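Local coordinates for protein poly-beta-hydroxybuterate polymerase (Cupriavidus necator, PDB 5T6O) that probably polymerises hydroxyacyl units from coenzyme A thioesters into polyhydroxybutyrate, this chain being its catalytic domain with the alpha/beta hydrolase fold, at residues V103-D106 with K112-V115; T127-L132 with A266-P271; G276-H281 with S322-D327; V283-A288 with L299-G304. The protein carries 1 engineered substitution. All blocks are in the same frame, centred on the assembly; numbering follows the deposited sequence. Where two conformers were deposited one is given.

Contact 1: V103-D106 with K112-V115; sequences VARD and KINV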
# COMPACT_ATOMS: atom_id res chain seq x y z
N VAL A 103 25.40 -18.38 32.33
CA VAL A 103 26.83 -18.67 32.20
C VAL A 103 27.61 -17.39 31.97
O VAL A 103 28.66 -17.16 32.59
CB VAL A 103 27.08 -19.70 31.09
CG1 VAL A 103 28.58 -19.90 30.89
CG2 VAL A 103 26.38 -21.03 31.43
N ALA A 104 27.12 -16.52 31.08
CA ALA A 104 27.81 -15.25 30.85
C ALA A 104 27.86 -14.41 32.13
O ALA A 104 28.89 -13.81 32.45
CB ALA A 104 27.11 -14.47 29.74
N ARG A 105 26.75 -14.36 32.87
CA ARG A 105 26.73 -13.61 34.12
C ARG A 105 27.69 -14.22 35.14
O ARG A 105 28.36 -13.49 35.88
CB ARG A 105 25.30 -13.60 34.67
CG ARG A 105 25.11 -12.79 35.93
CD ARG A 105 23.63 -12.72 36.29
NE ARG A 105 23.43 -12.12 37.60
CZ ARG A 105 23.42 -12.80 38.74
NH1 ARG A 105 23.23 -12.16 39.89
NH2 ARG A 105 23.58 -14.12 38.74
N ASP A 106 27.78 -15.55 35.18
CA ASP A 106 28.70 -16.20 36.11
C ASP A 106 30.15 -15.87 35.77
O ASP A 106 30.94 -15.52 36.66
CB ASP A 106 28.49 -17.71 36.08
CG ASP A 106 29.29 -18.43 37.14
OD1 ASP A 106 30.50 -18.67 36.94
OD2 ASP A 106 28.69 -18.76 38.19
N LYS A 112 24.66 -7.84 36.95
CA LYS A 112 23.84 -7.68 35.75
C LYS A 112 24.74 -7.59 34.53
O LYS A 112 25.87 -7.10 34.60
CB LYS A 112 22.95 -6.43 35.83
CG LYS A 112 21.95 -6.45 36.99
CD LYS A 112 21.04 -5.23 36.96
CE LYS A 112 20.14 -5.16 38.19
NZ LYS A 112 19.21 -6.32 38.26
N ILE A 113 24.20 -8.06 33.39
CA ILE A 113 24.87 -7.98 32.10
C ILE A 113 23.97 -7.24 31.13
O ILE A 113 22.76 -7.09 31.33
CB ILE A 113 25.23 -9.38 31.54
CG1 ILE A 113 23.96 -10.16 31.16
CG2 ILE A 113 26.08 -10.16 32.55
CD1 ILE A 113 24.24 -11.53 30.54
N ASN A 114 24.57 -6.75 30.05
CA ASN A 114 23.80 -6.23 28.94
C ASN A 114 23.50 -7.36 27.97
O ASN A 114 24.29 -8.29 27.82
CB ASN A 114 24.56 -5.11 28.23
CG ASN A 114 24.62 -3.85 29.07
OD1 ASN A 114 23.64 -3.50 29.75
ND2 ASN A 114 25.75 -3.18 29.06
N VAL A 115 22.32 -7.32 27.35
CA VAL A 115 21.99 -8.34 26.37
C VAL A 115 21.52 -7.70 25.07
O VAL A 115 21.01 -6.57 25.05
CB VAL A 115 20.92 -9.35 26.88
CG1 VAL A 115 21.29 -9.89 28.26
CG2 VAL A 115 19.54 -8.73 26.87
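I113 carries most of the apolar side of this contact, its two branches meeting consecutive residues of the helix. CG2 rests on the backbone of R105, 3.8 Å from R105 CA, and also lies 4.1 Å from the root of that side chain, R105 CB. The other branch reaches back along the helix: the terminal methyl CD1 lies 4.2 Å from A104 CB. With I113 CG1 held between its own backbone N and carbonyl carbon (chi1 68°) and the chain then extended to CD1, the two methyls separate enough to cover both helix residues. A104 directs its methyl at the strand, whereas R105 offers mainly its CA and CB and sends the rest of its chain past I113. At 6.3 Å between their CA atoms, R105 and I113 bring helix and strand close together.

The polar part is looser, and no hydrogen bond links the two segments. The extended R105 chain ends beside the turn that joins them, where R105 NH1 forms a salt bridge with D111. The K112 backbone N comes within 4.5 Å of R105 NE, oblique to the guanidinium, while the CB bond of K112 points away from the helix and K112 NZ hydrogen-bonds H138 O.

The contact thus closes the tight alpha-to-beta connection from helix 89-108 into strand 113-118 of the alpha/beta hydrolase fold. That strand runs between strands 40-43 and 140-146 of the central sheet; I113 also packs on P39 and L41, and through I113 the end of the helix rests against strand 113-118.

Contact 2: T127-L132 with A266-P271; sequences TALAVL and ASIDVP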
# COMPACT_ATOMS: atom_id res chain seq x y z
N THR A 127 11.65 -13.17 25.36
CA THR A 127 10.85 -14.17 26.06
C THR A 127 11.59 -14.70 27.28
O THR A 127 11.01 -14.82 28.36
CB THR A 127 10.49 -15.31 25.10
OG1 THR A 127 9.76 -14.78 23.99
CG2 THR A 127 9.66 -16.39 25.80
N ALA A 128 12.89 -14.97 27.13
CA ALA A 128 13.69 -15.49 28.24
C ALA A 128 13.72 -14.52 29.41
O ALA A 128 13.59 -14.93 30.57
CB ALA A 128 15.11 -15.80 27.77
N LEU A 129 13.92 -13.23 29.14
CA LEU A 129 13.96 -12.26 30.23
C LEU A 129 12.59 -12.10 30.87
O LEU A 129 12.50 -11.91 32.09
CB LEU A 129 14.51 -10.92 29.73
CG LEU A 129 16.01 -10.95 29.45
CD1 LEU A 129 16.44 -9.68 28.74
CD2 LEU A 129 16.80 -11.11 30.76
N ALA A 130 11.51 -12.20 30.09
CA ALA A 130 10.18 -12.17 30.67
C ALA A 130 9.93 -13.39 31.55
O ALA A 130 9.30 -13.28 32.61
CB ALA A 130 9.12 -12.07 29.57
N VAL A 131 10.40 -14.57 31.12
CA VAL A 131 10.32 -15.76 31.96
C VAL A 131 11.09 -15.55 33.26
O VAL A 131 10.59 -15.83 34.36
CB VAL A 131 10.81 -17.00 31.20
CG1 VAL A 131 11.06 -18.19 32.16
CG2 VAL A 131 9.80 -17.40 30.12
N LEU A 132 12.32 -15.04 33.14
CA LEU A 132 13.15 -14.81 34.32
C LEU A 132 12.51 -13.80 35.27
O LEU A 132 12.58 -13.97 36.49
CB LEU A 132 14.55 -14.35 33.89
CG LEU A 132 15.47 -15.46 33.37
CD1 LEU A 132 16.67 -14.90 32.60
CD2 LEU A 132 15.93 -16.33 34.53
N ALA A 266 6.11 -6.67 29.37
CA ALA A 266 6.32 -5.47 30.18
C ALA A 266 7.11 -5.76 31.44
O ALA A 266 7.63 -4.83 32.06
CB ALA A 266 4.98 -4.82 30.54
N SER A 267 7.21 -7.03 31.85
CA SER A 267 7.92 -7.36 33.08
C SER A 267 9.43 -7.34 32.91
O SER A 267 10.15 -7.38 33.92
CB SER A 267 7.47 -8.74 33.60
OG SER A 267 7.92 -9.78 32.74
N ILE A 268 9.94 -7.26 31.68
CA ILE A 268 11.38 -7.17 31.47
C ILE A 268 11.94 -5.92 32.15
O ILE A 268 12.93 -5.99 32.89
CB ILE A 268 11.71 -7.19 29.97
CG1 ILE A 268 11.24 -8.52 29.35
CG2 ILE A 268 13.22 -6.98 29.74
CD1 ILE A 268 11.33 -8.55 27.85
N ASP A 269 11.33 -4.77 31.88
CA ASP A 269 11.47 -3.55 32.67
C ASP A 269 12.94 -3.15 32.89
O ASP A 269 13.41 -2.97 34.02
CB ASP A 269 10.74 -3.68 34.01
CG ASP A 269 10.66 -2.37 34.76
OD1 ASP A 269 10.80 -1.32 34.09
OD2 ASP A 269 10.47 -2.39 36.00
N VAL A 270 13.66 -3.00 31.79
CA VAL A 270 15.00 -2.42 31.82
C VAL A 270 15.15 -1.46 30.65
O VAL A 270 14.39 -1.53 29.68
CB VAL A 270 16.11 -3.49 31.77
CG1 VAL A 270 15.97 -4.50 32.92
CG2 VAL A 270 16.10 -4.19 30.42
N PRO A 271 16.11 -0.54 30.73
CA PRO A 271 16.36 0.33 29.57
C PRO A 271 16.57 -0.49 28.30
O PRO A 271 17.30 -1.48 28.30
CB PRO A 271 17.63 1.08 29.98
CG PRO A 271 17.55 1.13 31.46
CD PRO A 271 16.96 -0.19 31.88
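The backbones come closest at A130 and I268, whose CA atoms are 5.2 Å apart, a short approach made possible by the small side chain that the helix presents to the loop. I268 straddles the consecutive residues L129 and A130: its CG1 stands 3.8 Å from A130 N and 4.1 Å from A130 CB. The second branch, I268 CG2, anti to its own backbone N, turns to the other residue and packs 4.1 Å from L129 CB. Both branches therefore meet the helix at backbone and CB atoms.

S267 adds to the contact beside I268, also at A130. Its OG is 4.1 Å from A130 CB and 3.8 Å from A130 O, too far for a hydrogen bond to that carbonyl; the hydroxyl is bound instead to D264 O, within its own loop. The meeting is thus apolar, with the serine oxygen occupied elsewhere.

Helix 120-134, which follows strand 113-118 of the alpha/beta hydrolase fold, is held between this loop and helix 89-108, on which A128 and V131 pack. L129 also packs on A140 and V143 of strand 140-146, and V270 touches V143 too, as the loop runs on into the neighbouring parallel strand 272-277.

Contact 3: G276-H281 with S322-D327; sequences GSREDH and SHWTND. With SO4 (sulfate ion), chain B.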
# COMPACT_ATOMS: atom_id res chain seq x y z
N GLY A 276 15.28 -0.58 14.03
CA GLY A 276 14.75 -1.17 12.82
C GLY A 276 15.31 -0.46 11.60
O GLY A 276 15.86 0.64 11.70
N SER A 277 15.15 -1.10 10.44
CA SER A 277 15.64 -0.55 9.17
C SER A 277 14.47 -0.16 8.27
O SER A 277 13.49 -0.90 8.14
CB SER A 277 16.54 -1.55 8.45
OG SER A 277 17.72 -1.83 9.20
N ARG A 278 14.58 1.00 7.62
CA ARG A 278 13.40 1.60 6.99
C ARG A 278 12.87 0.77 5.82
O ARG A 278 11.64 0.68 5.62
CB ARG A 278 13.70 3.02 6.54
CG ARG A 278 12.45 3.67 5.99
CD ARG A 278 12.59 5.14 5.88
NE ARG A 278 11.35 5.73 5.40
CZ ARG A 278 11.24 6.99 5.04
NH1 ARG A 278 12.31 7.78 5.12
NH2 ARG A 278 10.08 7.46 4.59
N GLU A 279 13.75 0.21 4.99
CA GLU A 279 13.31 -0.56 3.83
C GLU A 279 13.27 -2.06 4.11
O GLU A 279 13.28 -2.87 3.17
CB GLU A 279 14.19 -0.29 2.61
CG GLU A 279 14.55 1.18 2.37
CD GLU A 279 13.37 2.12 2.19
OE1 GLU A 279 12.27 1.68 1.78
OE2 GLU A 279 13.56 3.33 2.45
N ASP A 280 13.26 -2.45 5.38
CA ASP A 280 13.25 -3.85 5.77
C ASP A 280 11.85 -4.41 5.56
O ASP A 280 10.90 -3.92 6.17
CB ASP A 280 13.68 -3.96 7.23
CG ASP A 280 13.93 -5.39 7.69
OD1 ASP A 280 13.48 -6.34 7.03
OD2 ASP A 280 14.58 -5.53 8.75
N HIS A 281 11.71 -5.41 4.69
CA HIS A 281 10.42 -6.05 4.45
C HIS A 281 10.33 -7.44 5.04
O HIS A 281 9.34 -8.14 4.84
CB HIS A 281 10.12 -6.07 2.96
CG HIS A 281 10.04 -4.69 2.38
ND1 HIS A 281 9.11 -3.76 2.82
CD2 HIS A 281 10.80 -4.06 1.46
CE1 HIS A 281 9.29 -2.63 2.17
NE2 HIS A 281 10.31 -2.78 1.34
N SER A 322 22.30 6.64 6.40
CA SER A 322 21.83 7.61 7.38
C SER A 322 20.97 6.87 8.39
O SER A 322 20.74 5.66 8.28
CB SER A 322 21.05 8.73 6.68
OG SER A 322 19.93 8.22 5.98
N HIS A 323 20.48 7.61 9.39
CA HIS A 323 19.57 7.05 10.39
C HIS A 323 18.78 8.19 11.02
O HIS A 323 19.19 9.35 10.98
CB HIS A 323 20.33 6.25 11.47
CG HIS A 323 21.27 7.09 12.29
ND1 HIS A 323 22.51 7.50 11.83
CD2 HIS A 323 21.14 7.61 13.53
CE1 HIS A 323 23.10 8.22 12.77
NE2 HIS A 323 22.29 8.31 13.81
N TRP A 324 17.62 7.85 11.58
CA TRP A 324 16.72 8.84 12.18
C TRP A 324 16.63 8.64 13.69
O TRP A 324 16.60 7.51 14.17
CB TRP A 324 15.30 8.74 11.61
CG TRP A 324 15.12 9.17 10.19
CD1 TRP A 324 14.64 10.38 9.74
CD2 TRP A 324 15.39 8.39 9.02
NE1 TRP A 324 14.59 10.38 8.36
CE2 TRP A 324 15.05 9.18 7.90
CE3 TRP A 324 15.89 7.09 8.82
CZ2 TRP A 324 15.21 8.71 6.59
CZ3 TRP A 324 16.03 6.63 7.52
CH2 TRP A 324 15.69 7.44 6.42
N THR A 325 16.53 9.75 14.44
CA THR A 325 16.27 9.70 15.87
C THR A 325 15.09 10.60 16.21
O THR A 325 14.82 11.60 15.53
CB THR A 325 17.49 10.12 16.71
OG1 THR A 325 17.81 11.50 16.44
CG2 THR A 325 18.71 9.22 16.43
N ASN A 326 14.39 10.23 17.28
CA ASN A 326 13.32 11.06 17.85
C ASN A 326 13.09 10.56 19.26
O ASN A 326 12.77 9.39 19.46
CB ASN A 326 12.05 10.97 17.00
CG ASN A 326 10.92 11.88 17.51
OD1 ASN A 326 11.06 12.57 18.52
ND2 ASN A 326 9.81 11.91 16.77
N ASP A 327 13.26 11.44 20.25
CA ASP A 327 13.10 11.05 21.65
C ASP A 327 11.64 10.87 22.03
O ASP A 327 11.35 10.13 22.98
CB ASP A 327 13.74 12.09 22.57
CG ASP A 327 15.26 12.03 22.54
OD1 ASP A 327 15.82 11.26 21.74
OD2 ASP A 327 15.90 12.78 23.32
S SO4 B . 7.78 4.66 5.03
O1 SO4 B . 7.88 6.12 5.16
O2 SO4 B . 6.94 4.36 3.87
O3 SO4 B . 9.11 4.09 4.82
O4 SO4 B . 7.17 4.11 6.24
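R278, which meets W324 across the contact, follows G276 and S277 of strand 272-277. S277 opens a type I turn closed by D280 N bonding back to S277 O at 3.2 Å. R278 sits in that turn with its chain extended, CG anti to the backbone N (chi1 -175°), which carries the guanidinium out beside the indole. R278 NH1 lies 3.4 Å from W324 CZ2, and R278 CD is 3.9 Å from W324 CH2; the guanidinium turns its edge to the ring, its plane 80° from that of the indole, so the two do not stack. Elsewhere on the edge, R278 NE donates to O3 of a sulfate, probably from the crystallisation liquor, at 2.8 Å (167°) and R278 NH2 to its O1 at 2.6 Å. E279 forms a long, weak ion pair with R278 of a second subunit. D280 OD2 bonds H308 ND1, consistent with the acid-histidine pair of the alpha/beta hydrolase fold.

The guanidinium serves two anions in this crystal: R278 NH1 also forms a salt bridge with D163 of a third subunit, which packs on W324 as well. Both would hold its positive charge, and the indole probably restricts how it turns.

Contact 4: V283-A288 with L299-G304; sequences VPWTAA and LRFVLG. With SO4 (sulfate ion), chain B.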
# COMPACT_ATOMS: atom_id res chain seq x y z
N VAL A 283 11.38 -7.72 8.58
CA VAL A 283 10.89 -7.13 9.82
C VAL A 283 10.51 -5.68 9.49
O VAL A 283 11.38 -4.80 9.55
CB VAL A 283 11.95 -7.20 10.93
CG1 VAL A 283 11.46 -6.56 12.22
CG2 VAL A 283 12.38 -8.66 11.19
N PRO A 284 9.26 -5.40 9.10
CA PRO A 284 8.88 -4.01 8.80
C PRO A 284 9.28 -3.08 9.94
O PRO A 284 9.14 -3.43 11.12
CB PRO A 284 7.36 -4.08 8.65
CG PRO A 284 7.11 -5.50 8.16
CD PRO A 284 8.14 -6.34 8.89
N TRP A 285 9.79 -1.89 9.60
CA TRP A 285 10.27 -1.02 10.67
C TRP A 285 9.12 -0.59 11.57
O TRP A 285 9.31 -0.42 12.78
CB TRP A 285 11.02 0.20 10.10
CG TRP A 285 10.18 1.39 9.66
CD1 TRP A 285 9.77 1.67 8.39
CD2 TRP A 285 9.71 2.48 10.48
NE1 TRP A 285 9.06 2.85 8.36
CE2 TRP A 285 9.00 3.36 9.64
CE3 TRP A 285 9.81 2.79 11.84
CZ2 TRP A 285 8.41 4.53 10.11
CZ3 TRP A 285 9.22 3.95 12.31
CH2 TRP A 285 8.53 4.81 11.45
N THR A 286 7.91 -0.49 11.02
CA THR A 286 6.75 -0.15 11.84
C THR A 286 6.42 -1.27 12.82
O THR A 286 5.90 -1.00 13.91
CB THR A 286 5.55 0.14 10.94
OG1 THR A 286 5.36 -0.96 10.05
CG2 THR A 286 5.81 1.38 10.10
N ALA A 287 6.72 -2.51 12.44
CA ALA A 287 6.49 -3.65 13.33
C ALA A 287 7.50 -3.65 14.47
O ALA A 287 7.13 -3.89 15.63
CB ALA A 287 6.57 -4.96 12.54
N ALA A 288 8.77 -3.38 14.17
CA ALA A 288 9.74 -3.17 15.24
C ALA A 288 9.30 -2.03 16.15
O ALA A 288 9.39 -2.14 17.38
CB ALA A 288 11.13 -2.87 14.66
N LEU A 299 12.85 3.70 26.91
CA LEU A 299 13.02 3.14 25.58
C LEU A 299 13.64 4.18 24.65
O LEU A 299 13.39 5.38 24.78
CB LEU A 299 11.68 2.68 24.99
CG LEU A 299 10.81 1.84 25.92
CD1 LEU A 299 9.51 1.43 25.19
CD2 LEU A 299 11.59 0.62 26.38
N ARG A 300 14.44 3.70 23.72
CA ARG A 300 14.97 4.51 22.62
C ARG A 300 14.68 3.77 21.34
O ARG A 300 14.91 2.55 21.26
CB ARG A 300 16.48 4.74 22.78
CG ARG A 300 17.11 5.54 21.63
CD ARG A 300 18.47 6.10 22.06
NE ARG A 300 19.08 6.96 21.04
CZ ARG A 300 18.74 8.22 20.81
NH1 ARG A 300 17.78 8.80 21.53
NH2 ARG A 300 19.36 8.92 19.87
N PHE A 301 14.13 4.46 20.34
CA PHE A 301 13.91 3.85 19.03
C PHE A 301 14.75 4.58 18.00
O PHE A 301 14.75 5.82 17.95
CB PHE A 301 12.44 3.88 18.60
CG PHE A 301 12.21 3.11 17.33
CD1 PHE A 301 11.96 1.75 17.37
CD2 PHE A 301 12.27 3.75 16.09
CE1 PHE A 301 11.77 1.04 16.20
CE2 PHE A 301 12.08 3.04 14.92
CZ PHE A 301 11.83 1.68 14.97
N VAL A 302 15.46 3.81 17.16
CA VAL A 302 16.33 4.37 16.14
C VAL A 302 16.07 3.63 14.84
O VAL A 302 15.99 2.40 14.83
CB VAL A 302 17.81 4.30 16.55
CG1 VAL A 302 18.71 4.74 15.40
CG2 VAL A 302 18.06 5.15 17.79
N LEU A 303 15.91 4.39 13.76
CA LEU A 303 15.60 3.86 12.44
C LEU A 303 16.82 4.04 11.54
O LEU A 303 17.27 5.17 11.34
CB LEU A 303 14.40 4.61 11.84
CG LEU A 303 13.84 4.16 10.49
CD1 LEU A 303 13.37 2.73 10.59
CD2 LEU A 303 12.68 5.10 10.10
N GLY A 304 17.34 2.94 11.01
CA GLY A 304 18.42 3.00 10.04
C GLY A 304 17.87 2.99 8.63
O GLY A 304 16.82 2.43 8.37
S SO4 B . 7.78 4.66 5.03
O1 SO4 B . 7.88 6.12 5.16
O2 SO4 B . 6.94 4.36 3.87
O3 SO4 B . 9.11 4.09 4.82
O4 SO4 B . 7.17 4.11 6.24
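L303 presses on W285 in the tightest part of the contact. Its CD1 is 3.5 Å from W285 CB and 3.6 Å from W285 CG, at the root of the indole, while CD2 lies over the six-membered ring, 4.0 Å from its centroid and 9° off the normal, a CH-pi contact. T286 CG2 covers the opposite face, so the indole is sandwiched between two methyl groups. The ring is brought there by chi1 of 84°, which sets CG between the backbone N and carbonyl carbon of W285. F301 CZ lies at the edge of the indole, near its plane, and F301 CE2 is 3.8 Å from W285 CE3, the two side chains crossing at about a right angle.

Elsewhere the fit is slacker. A288 meets F301 at CE1, which lies 4.3 Å from A288 CB and 3.9 Å from the backbone carbon A288 C. The polar side of the indole faces away from the strand: W285 NE1 donates in the ring plane to O4 of the sulfate at 3.1 Å, with an N-H...O angle of 160°. That one bond satisfies the nitrogen of an otherwise apolar, buried group; the sulfate is probably from the crystallisation liquor, so another acceptor may take its place in solution.

Helix 285-289 is the helix of the beta-alpha-beta crossover between parallel strands 272-277 and 299-304, packed here on the second of them. F301 makes edge-to-face contacts with Y289 and W336, and helix 333-339 adjoins both W285 and L303.

How the contacts relate
From the N terminus, contact 1 closes the short turn between helix 89-108 and strand 113-118. The chain passes directly into helix 120-134, where contact 2 opens; 134 residues later the loop before strand 272-277 completes it. Contact 3 starts on that strand and closes only at strand 322-325, with all of contact 4 lying within this excursion. Contacts 3 and 4 share the sulfate; strand 299-304 of contact 4 lies between strands 272-277 and 322-325, with probable hydrogen bonds from R278 N to G304 O and W324 N to L303 O. No contacts cross. Contacts 1 and 4 set helices on the sheet, contact 2 a helix against a loop, and contact 3 joins a turn to strand 322-325.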